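Long-range contact in galactonate dehydratase (Zobellia galactanivorans, PDB 5OLC), which belongs to the enolase superfamily, pairing a mandelate racemase/muconate lactonizing enzyme-type N-terminal domain with an enolase C-terminal-like barrel domain: residues Y239-G253 with L265-D277. Residues are numbered along the deposited sequence; the frame is centred on the assembly and turned at random.
Sequences YKRLRQNTTIPISGG and LFDKDCVDIAQPD
Arg243 reaches from helix 236-245 to two acidic residues on the loop before strand 273-274. Its chain is extended from CG to NE, and Asp269 O and Asp272 OD1 lie at the guanidinium edge, in its plane. Arg243 NH2 forms a salt bridge with Asp272 OD1 at 3.1 Å, meeting that oxygen from above the carboxylate plane. The two planes are 82° apart. Arg243 NH1 donates to the backbone O of Asp269 at 2.8 Å and forms a second salt bridge with OD1 of the same residue. The backbone O of Val271 lies over the centre of one guanidinium face. Asp269 OD1 is shared with Arg241 of a second subunit, so the network continues across the subunit interface.

Asp272 also bonds to the backbone of the neighbouring segment. Asp272 OD2 uses its anti lone pair to accept a hydrogen bond from the backbone N of Ile250 at 3.0 Å. In return, Ile250 O accepts one from Asp272 N at 2.8 Å. Two parallel bridges follow, Ser251 with Ile273 and Gly252 with Ala274. Gly252 N donates to Ile273 O, and Gln275 N to Gly252 O.

Tyr239 packs its CB on Cys270 CB at 3.8 Å, and its ring lies alongside Val271. Val271 CG1 approaches Gly252 N to 3.5 Å.

The paired strands belong to a beta-alpha-beta unit of the TIM-barrel-type domain, connected through helix 258-267. Strand 224-228 pairs with 250-252 on one side, and strand 300-301 continues the sheet beyond 273-274. Helix 236-245 packs against the loop leading into strand 273-274.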
ATOM      1  N   TYR A 239      -3.540  -5.763  18.044  1.00 60.34           N
ATOM      2  CA  TYR A 239      -2.183  -5.755  18.599  1.00 60.18           C
ATOM      3  C   TYR A 239      -1.480  -4.468  18.149  1.00 65.92           C
ATOM      4  O   TYR A 239      -1.081  -3.663  18.996  1.00 64.41           O
ATOM      5  CB  TYR A 239      -1.394  -6.993  18.102  1.00 61.18           C
ATOM      6  CG  TYR A 239      -1.453  -8.210  19.009  1.00 63.41           C
ATOM      7  CD1 TYR A 239      -0.543  -8.371  20.051  1.00 65.22           C
ATOM      8  CD2 TYR A 239      -2.354  -9.241  18.769  1.00 64.59           C
ATOM      9  CE1 TYR A 239      -0.577  -9.494  20.878  1.00 65.32           C
ATOM     10  CE2 TYR A 239      -2.411 -10.363  19.599  1.00 65.95           C
ATOM     11  CZ  TYR A 239      -1.516 -10.486  20.655  1.00 73.88           C
ATOM     12  OH  TYR A 239      -1.555 -11.592  21.481  1.00 74.28           O
ATOM     13  N   LYS A 240      -1.401  -4.250  16.803  1.00 64.67           N
ATOM     14  CA  LYS A 240      -0.782  -3.079  16.167  1.00 65.01           C
ATOM     15  C   LYS A 240      -1.307  -1.758  16.731  1.00 69.30           C
ATOM     16  O   LYS A 240      -0.497  -0.892  17.068  1.00 68.72           O
ATOM     17  CB  LYS A 240      -0.934  -3.112  14.633  1.00 67.91           C
ATOM     18  CG  LYS A 240       0.011  -2.131  13.932  1.00 84.37           C
ATOM     19  CD  LYS A 240      -0.085  -2.172  12.423  1.00 96.09           C
ATOM     20  CE  LYS A 240       1.005  -1.327  11.806  1.00110.38           C
ATOM     21  NZ  LYS A 240       1.329  -1.762  10.421  1.00117.66           N
ATOM     22  N   ARG A 241      -2.658  -1.612  16.832  1.00 66.11           N
ATOM     23  CA  ARG A 241      -3.336  -0.418  17.368  1.00 65.50           C
ATOM     24  C   ARG A 241      -2.953  -0.197  18.841  1.00 68.97           C
ATOM     25  O   ARG A 241      -2.640   0.925  19.235  1.00 67.78           O
ATOM     26  CB  ARG A 241      -4.867  -0.561  17.259  1.00 65.27           C
ATOM     27  CG  ARG A 241      -5.532  -0.155  15.934  1.00 72.14           C
ATOM     28  CD  ARG A 241      -7.061   0.011  16.064  1.00 71.64           C
ATOM     29  NE  ARG A 241      -7.709  -1.119  16.752  1.00 71.38           N
ATOM     30  CZ  ARG A 241      -8.364  -2.113  16.155  1.00 73.46           C
ATOM     31  NH1 ARG A 241      -8.502  -2.128  14.832  1.00 55.73           N
ATOM     32  NH2 ARG A 241      -8.896  -3.093  16.876  1.00 49.76           N
ATOM     33  N   LEU A 242      -2.976  -1.275  19.644  1.00 66.83           N
ATOM     34  CA  LEU A 242      -2.651  -1.246  21.070  1.00 67.20           C
ATOM     35  C   LEU A 242      -1.231  -0.754  21.289  1.00 73.55           C
ATOM     36  O   LEU A 242      -0.999   0.080  22.169  1.00 73.57           O
ATOM     37  CB  LEU A 242      -2.860  -2.629  21.696  1.00 66.96           C
ATOM     38  CG  LEU A 242      -2.783  -2.713  23.208  1.00 71.19           C
ATOM     39  CD1 LEU A 242      -3.805  -1.839  23.869  1.00 71.07           C
ATOM     40  CD2 LEU A 242      -3.020  -4.085  23.654  1.00 72.88           C
ATOM     41  N   ARG A 243      -0.298  -1.231  20.447  1.00 70.64           N
ATOM     42  CA  ARG A 243       1.115  -0.853  20.441  1.00 70.35           C
ATOM     43  C   ARG A 243       1.248   0.661  20.181  1.00 74.74           C
ATOM     44  O   ARG A 243       2.075   1.324  20.812  1.00 75.05           O
ATOM     45  CB  ARG A 243       1.827  -1.642  19.333  1.00 69.18           C
ATOM     46  CG  ARG A 243       3.221  -2.107  19.685  1.00 69.29           C
ATOM     47  CD  ARG A 243       3.872  -2.687  18.461  1.00 62.72           C
ATOM     48  NE  ARG A 243       5.327  -2.694  18.577  1.00 63.22           N
ATOM     49  CZ  ARG A 243       6.140  -2.978  17.569  1.00 71.90           C
ATOM     50  NH1 ARG A 243       5.648  -3.252  16.369  1.00 49.00           N
ATOM     51  NH2 ARG A 243       7.457  -2.982  17.750  1.00 59.54           N
ATOM     52  N   GLN A 244       0.401   1.201  19.276  1.00 71.02           N
ATOM     53  CA  GLN A 244       0.362   2.615  18.885  1.00 70.12           C
ATOM     54  C   GLN A 244      -0.231   3.501  19.979  1.00 74.33           C
ATOM     55  O   GLN A 244       0.169   4.656  20.094  1.00 74.85           O
ATOM     56  CB  GLN A 244      -0.429   2.802  17.572  1.00 70.87           C
ATOM     57  CG  GLN A 244       0.312   2.305  16.327  1.00 83.14           C
ATOM     58  CD  GLN A 244      -0.510   2.205  15.053  1.00 98.15           C
ATOM     59  OE1 GLN A 244      -1.748   2.256  15.053  1.00 91.59           O
ATOM     60  NE2 GLN A 244       0.176   2.023  13.929  1.00 89.59           N
ATOM     61  N   ASN A 245      -1.173   2.969  20.777  1.00 70.34           N
ATOM     62  CA  ASN A 245      -1.890   3.723  21.808  1.00 69.89           C
ATOM     63  C   ASN A 245      -1.379   3.533  23.262  1.00 74.09           C
ATOM     64  O   ASN A 245      -1.875   4.220  24.163  1.00 73.15           O
ATOM     65  CB  ASN A 245      -3.385   3.425  21.707  1.00 67.49           C
ATOM     66  CG  ASN A 245      -4.103   4.249  20.652  1.00 80.90           C
ATOM     67  OD1 ASN A 245      -5.138   4.859  20.931  1.00 81.85           O
ATOM     68  ND2 ASN A 245      -3.665   4.198  19.390  1.00 62.22           N
ATOM     69  N   THR A 246      -0.365   2.657  23.491  1.00 70.56           N
ATOM     70  CA  THR A 246       0.214   2.486  24.827  1.00 69.56           C
ATOM     71  C   THR A 246       1.757   2.480  24.802  1.00 72.29           C
ATOM     72  O   THR A 246       2.378   2.139  23.788  1.00 71.10           O
ATOM     73  CB  THR A 246      -0.381   1.281  25.579  1.00 76.74           C
ATOM     74  OG1 THR A 246      -0.049   1.408  26.965  1.00 73.83           O
ATOM     75  CG2 THR A 246       0.101  -0.070  25.049  1.00 76.03           C
ATOM     76  N   THR A 247       2.359   2.878  25.935  1.00 69.02           N
ATOM     77  CA  THR A 247       3.813   2.915  26.113  1.00 68.82           C
ATOM     78  C   THR A 247       4.350   1.535  26.508  1.00 72.68           C
ATOM     79  O   THR A 247       5.502   1.227  26.201  1.00 72.86           O
ATOM     80  CB  THR A 247       4.239   4.014  27.101  1.00 77.91           C
ATOM     81  OG1 THR A 247       3.764   3.711  28.414  1.00 78.52           O
ATOM     82  CG2 THR A 247       3.770   5.397  26.679  1.00 78.50           C
ATOM     83  N   ILE A 248       3.511   0.707  27.188  1.00 68.35           N
ATOM     84  CA  ILE A 248       3.843  -0.652  27.647  1.00 67.30           C
ATOM     85  C   ILE A 248       4.124  -1.575  26.441  1.00 67.74           C
ATOM     86  O   ILE A 248       3.237  -1.734  25.594  1.00 68.32           O
ATOM     87  CB  ILE A 248       2.738  -1.246  28.573  1.00 70.40           C
ATOM     88  CG1 ILE A 248       2.348  -0.277  29.714  1.00 71.05           C
ATOM     89  CG2 ILE A 248       3.159  -2.624  29.109  1.00 70.85           C
ATOM     90  CD1 ILE A 248       1.033  -0.611  30.433  1.00 77.47           C
ATOM     91  N   PRO A 249       5.332  -2.192  26.354  1.00 60.19           N
ATOM     92  CA  PRO A 249       5.633  -3.083  25.216  1.00 58.87           C
ATOM     93  C   PRO A 249       4.678  -4.264  25.100  1.00 58.49           C
ATOM     94  O   PRO A 249       4.234  -4.797  26.112  1.00 57.88           O
ATOM     95  CB  PRO A 249       7.070  -3.525  25.479  1.00 60.75           C
ATOM     96  CG  PRO A 249       7.620  -2.485  26.369  1.00 65.29           C
ATOM     97  CD  PRO A 249       6.488  -2.093  27.256  1.00 61.10           C
ATOM     98  N   ILE A 250       4.309  -4.616  23.860  1.00 51.64           N
ATOM     99  CA  ILE A 250       3.325  -5.659  23.554  1.00 49.43           C
ATOM    100  C   ILE A 250       3.996  -6.979  23.195  1.00 52.34           C
ATOM    101  O   ILE A 250       4.813  -7.036  22.276  1.00 50.70           O
ATOM    102  CB  ILE A 250       2.312  -5.159  22.472  1.00 51.08           C
ATOM    103  CG1 ILE A 250       1.626  -3.808  22.871  1.00 50.28           C
ATOM    104  CG2 ILE A 250       1.285  -6.224  22.080  1.00 50.83           C
ATOM    105  CD1 ILE A 250       0.800  -3.744  24.222  1.00 51.35           C
ATOM    106  N   SER A 251       3.655  -8.027  23.959  1.00 50.22           N
ATOM    107  CA  SER A 251       4.150  -9.394  23.811  1.00 51.03           C
ATOM    108  C   SER A 251       3.088 -10.269  23.193  1.00 57.27           C
ATOM    109  O   SER A 251       1.900 -10.044  23.431  1.00 56.76           O
ATOM    110  CB  SER A 251       4.506  -9.974  25.169  1.00 54.23           C
ATOM    111  OG  SER A 251       5.905  -9.979  25.374  1.00 62.51           O
ATOM    112  N   GLY A 252       3.519 -11.283  22.448  1.00 55.59           N
ATOM    113  CA  GLY A 252       2.600 -12.219  21.814  1.00 56.30           C
ATOM    114  C   GLY A 252       3.268 -13.234  20.923  1.00 61.13           C
ATOM    115  O   GLY A 252       4.404 -13.038  20.496  1.00 60.42           O
ATOM    116  N   GLY A 253       2.558 -14.314  20.645  1.00 59.48           N
ATOM    117  CA  GLY A 253       3.059 -15.372  19.784  1.00 59.82           C
ATOM    118  C   GLY A 253       2.994 -16.731  20.427  1.00 65.88           C
ATOM    119  O   GLY A 253       3.381 -17.708  19.786  1.00 66.31           O
ATOM    120  N   LEU A 265       3.099 -12.611  11.648  1.00 44.38           N
ATOM    121  CA  LEU A 265       2.967 -11.788  12.850  1.00 44.37           C
ATOM    122  C   LEU A 265       3.859 -10.539  12.749  1.00 49.61           C
ATOM    123  O   LEU A 265       3.409  -9.428  13.040  1.00 50.59           O
ATOM    124  CB  LEU A 265       3.307 -12.609  14.115  1.00 44.27           C
ATOM    125  CG  LEU A 265       3.230 -11.864  15.471  1.00 47.37           C
ATOM    126  CD1 LEU A 265       1.830 -11.785  15.974  1.00 46.04           C
ATOM    127  CD2 LEU A 265       4.097 -12.519  16.492  1.00 50.55           C
ATOM    128  N   PHE A 266       5.108 -10.731  12.307  1.00 46.51           N
ATOM    129  CA  PHE A 266       6.084  -9.655  12.170  1.00 47.93           C
ATOM    130  C   PHE A 266       5.766  -8.687  11.024  1.00 55.07           C
ATOM    131  O   PHE A 266       6.111  -7.502  11.130  1.00 56.92           O
ATOM    132  CB  PHE A 266       7.517 -10.222  12.006  1.00 49.62           C
ATOM    133  CG  PHE A 266       8.063 -11.089  13.122  1.00 50.81           C
ATOM    134  CD1 PHE A 266       7.884 -10.736  14.460  1.00 53.66           C
ATOM    135  CD2 PHE A 266       8.838 -12.202  12.836  1.00 52.05           C
ATOM    136  CE1 PHE A 266       8.417 -11.520  15.483  1.00 53.91           C
ATOM    137  CE2 PHE A 266       9.385 -12.975  13.862  1.00 54.41           C
ATOM    138  CZ  PHE A 266       9.171 -12.629  15.179  1.00 52.15           C
ATOM    139  N   ASP A 267       5.126  -9.188   9.929  1.00 49.94           N
ATOM    140  CA  ASP A 267       4.776  -8.382   8.762  1.00 49.57           C
ATOM    141  C   ASP A 267       3.759  -7.335   9.109  1.00 57.91           C
ATOM    142  O   ASP A 267       3.668  -6.317   8.421  1.00 58.22           O
ATOM    143  CB  ASP A 267       4.225  -9.260   7.630  1.00 50.23           C
ATOM    144  CG  ASP A 267       5.254  -9.845   6.685  1.00 54.36           C
ATOM    145  OD1 ASP A 267       6.440  -9.481   6.789  1.00 55.93           O
ATOM    146  OD2 ASP A 267       4.872 -10.639   5.828  1.00 57.39           O
ATOM    147  N   LYS A 268       2.992  -7.581  10.174  1.00 57.37           N
ATOM    148  CA  LYS A 268       1.934  -6.694  10.615  1.00 58.28           C
ATOM    149  C   LYS A 268       2.345  -5.808  11.805  1.00 66.26           C
ATOM    150  O   LYS A 268       1.478  -5.168  12.401  1.00 66.99           O
ATOM    151  CB  LYS A 268       0.647  -7.494  10.893  1.00 60.14           C
ATOM    152  CG  LYS A 268       0.126  -8.306   9.712  1.00 72.87           C
ATOM    153  CD  LYS A 268      -1.403  -8.452   9.741  1.00 80.43           C
ATOM    154  CE  LYS A 268      -2.143  -7.483   8.826  1.00 86.22           C
ATOM    155  NZ  LYS A 268      -3.042  -8.184   7.865  1.00 87.28           N
ATOM    156  N   ASP A 269       3.658  -5.746  12.139  1.00 65.07           N
ATOM    157  CA  ASP A 269       4.225  -4.920  13.229  1.00 66.76           C
ATOM    158  C   ASP A 269       3.417  -5.005  14.570  1.00 70.90           C
ATOM    159  O   ASP A 269       3.230  -3.993  15.264  1.00 69.52           O
ATOM    160  CB  ASP A 269       4.392  -3.452  12.752  1.00 70.02           C
ATOM    161  CG  ASP A 269       5.681  -2.747  13.176  1.00 88.74           C
ATOM    162  OD1 ASP A 269       6.672  -3.454  13.518  1.00 90.75           O
ATOM    163  OD2 ASP A 269       5.705  -1.483  13.164  1.00 94.18           O
ATOM    164  N   CYS A 270       2.966  -6.238  14.920  1.00 67.19           N
ATOM    165  CA  CYS A 270       2.132  -6.550  16.081  1.00 66.85           C
ATOM    166  C   CYS A 270       2.826  -6.421  17.425  1.00 69.87           C
ATOM    167  O   CYS A 270       2.291  -5.774  18.336  1.00 70.76           O
ATOM    168  CB  CYS A 270       1.522  -7.939  15.931  1.00 67.54           C
ATOM    169  SG  CYS A 270       0.692  -8.215  14.353  1.00 71.64           S
ATOM    170  N   VAL A 271       3.974  -7.110  17.575  1.00 63.02           N
ATOM    171  CA  VAL A 271       4.663  -7.216  18.849  1.00 60.57           C
ATOM    172  C   VAL A 271       6.023  -6.514  18.922  1.00 62.41           C
ATOM    173  O   VAL A 271       6.706  -6.309  17.911  1.00 61.54           O
ATOM    174  CB  VAL A 271       4.790  -8.707  19.272  1.00 63.03           C
ATOM    175  CG1 VAL A 271       3.421  -9.328  19.501  1.00 62.65           C
ATOM    176  CG2 VAL A 271       5.602  -9.527  18.272  1.00 62.50           C
ATOM    177  N   ASP A 272       6.402  -6.177  20.167  1.00 57.08           N
ATOM    178  CA  ASP A 272       7.686  -5.638  20.571  1.00 55.23           C
ATOM    179  C   ASP A 272       8.568  -6.852  20.922  1.00 55.74           C
ATOM    180  O   ASP A 272       9.774  -6.829  20.653  1.00 55.51           O
ATOM    181  CB  ASP A 272       7.518  -4.723  21.801  1.00 56.69           C
ATOM    182  CG  ASP A 272       7.006  -3.344  21.480  1.00 63.99           C
ATOM    183  OD1 ASP A 272       7.755  -2.562  20.845  1.00 65.91           O
ATOM    184  OD2 ASP A 272       5.879  -3.028  21.888  1.00 67.63           O
ATOM    185  N   ILE A 273       7.946  -7.912  21.513  1.00 50.52           N
ATOM    186  CA  ILE A 273       8.579  -9.179  21.941  1.00 50.44           C
ATOM    187  C   ILE A 273       7.798 -10.358  21.381  1.00 55.13           C
ATOM    188  O   ILE A 273       6.593 -10.455  21.627  1.00 53.97           O
ATOM    189  CB  ILE A 273       8.642  -9.315  23.496  1.00 53.32           C
ATOM    190  CG1 ILE A 273       9.294  -8.112  24.187  1.00 53.83           C
ATOM    191  CG2 ILE A 273       9.311 -10.609  23.911  1.00 53.94           C
ATOM    192  CD1 ILE A 273       8.391  -7.398  25.061  1.00 64.66           C
ATOM    193  N   ALA A 274       8.486 -11.282  20.685  1.00 53.67           N
ATOM    194  CA  ALA A 274       7.872 -12.495  20.138  1.00 54.09           C
ATOM    195  C   ALA A 274       8.091 -13.630  21.137  1.00 57.92           C
ATOM    196  O   ALA A 274       9.216 -13.820  21.597  1.00 57.90           O
ATOM    197  CB  ALA A 274       8.494 -12.842  18.800  1.00 55.00           C
ATOM    198  N   GLN A 275       7.022 -14.363  21.502  1.00 53.99           N
ATOM    199  CA  GLN A 275       7.127 -15.411  22.508  1.00 53.29           C
ATOM    200  C   GLN A 275       6.771 -16.805  21.976  1.00 60.38           C
ATOM    201  O   GLN A 275       5.761 -17.365  22.408  1.00 60.13           O
ATOM    202  CB  GLN A 275       6.314 -15.051  23.780  1.00 53.61           C
ATOM    203  CG  GLN A 275       6.780 -13.765  24.451  1.00 46.40           C
ATOM    204  CD  GLN A 275       6.499 -13.659  25.928  1.00 63.92           C
ATOM    205  OE1 GLN A 275       6.040 -12.621  26.411  1.00 53.32           O
ATOM    206  NE2 GLN A 275       6.875 -14.672  26.699  1.00 64.44           N
ATOM    207  N   PRO A 276       7.588 -17.428  21.085  1.00 59.86           N
ATOM    208  CA  PRO A 276       7.256 -18.802  20.646  1.00 60.43           C
ATOM    209  C   PRO A 276       7.566 -19.832  21.735  1.00 66.84           C
ATOM    210  O   PRO A 276       8.554 -19.677  22.460  1.00 67.91           O
ATOM    211  CB  PRO A 276       8.150 -19.035  19.415  1.00 61.50           C
ATOM    212  CG  PRO A 276       9.049 -17.868  19.324  1.00 66.09           C
ATOM    213  CD  PRO A 276       8.859 -16.967  20.495  1.00 61.67           C
ATOM    214  N   ASP A 277       6.728 -20.870  21.865  1.00 62.62           N
ATOM    215  CA  ASP A 277       7.007 -21.939  22.815  1.00 62.54           C
ATOM    216  C   ASP A 277       7.720 -23.025  22.012  1.00 64.65           C
ATOM    217  O   ASP A 277       7.197 -23.482  20.987  1.00 63.99           O
ATOM    218  CB  ASP A 277       5.723 -22.476  23.477  1.00 65.02           C
ATOM    219  CG  ASP A 277       5.966 -23.403  24.664  1.00 77.17           C
ATOM    220  OD1 ASP A 277       6.536 -24.506  24.457  1.00 76.72           O
ATOM    221  OD2 ASP A 277       5.555 -23.043  25.793  1.00 83.66           O
TER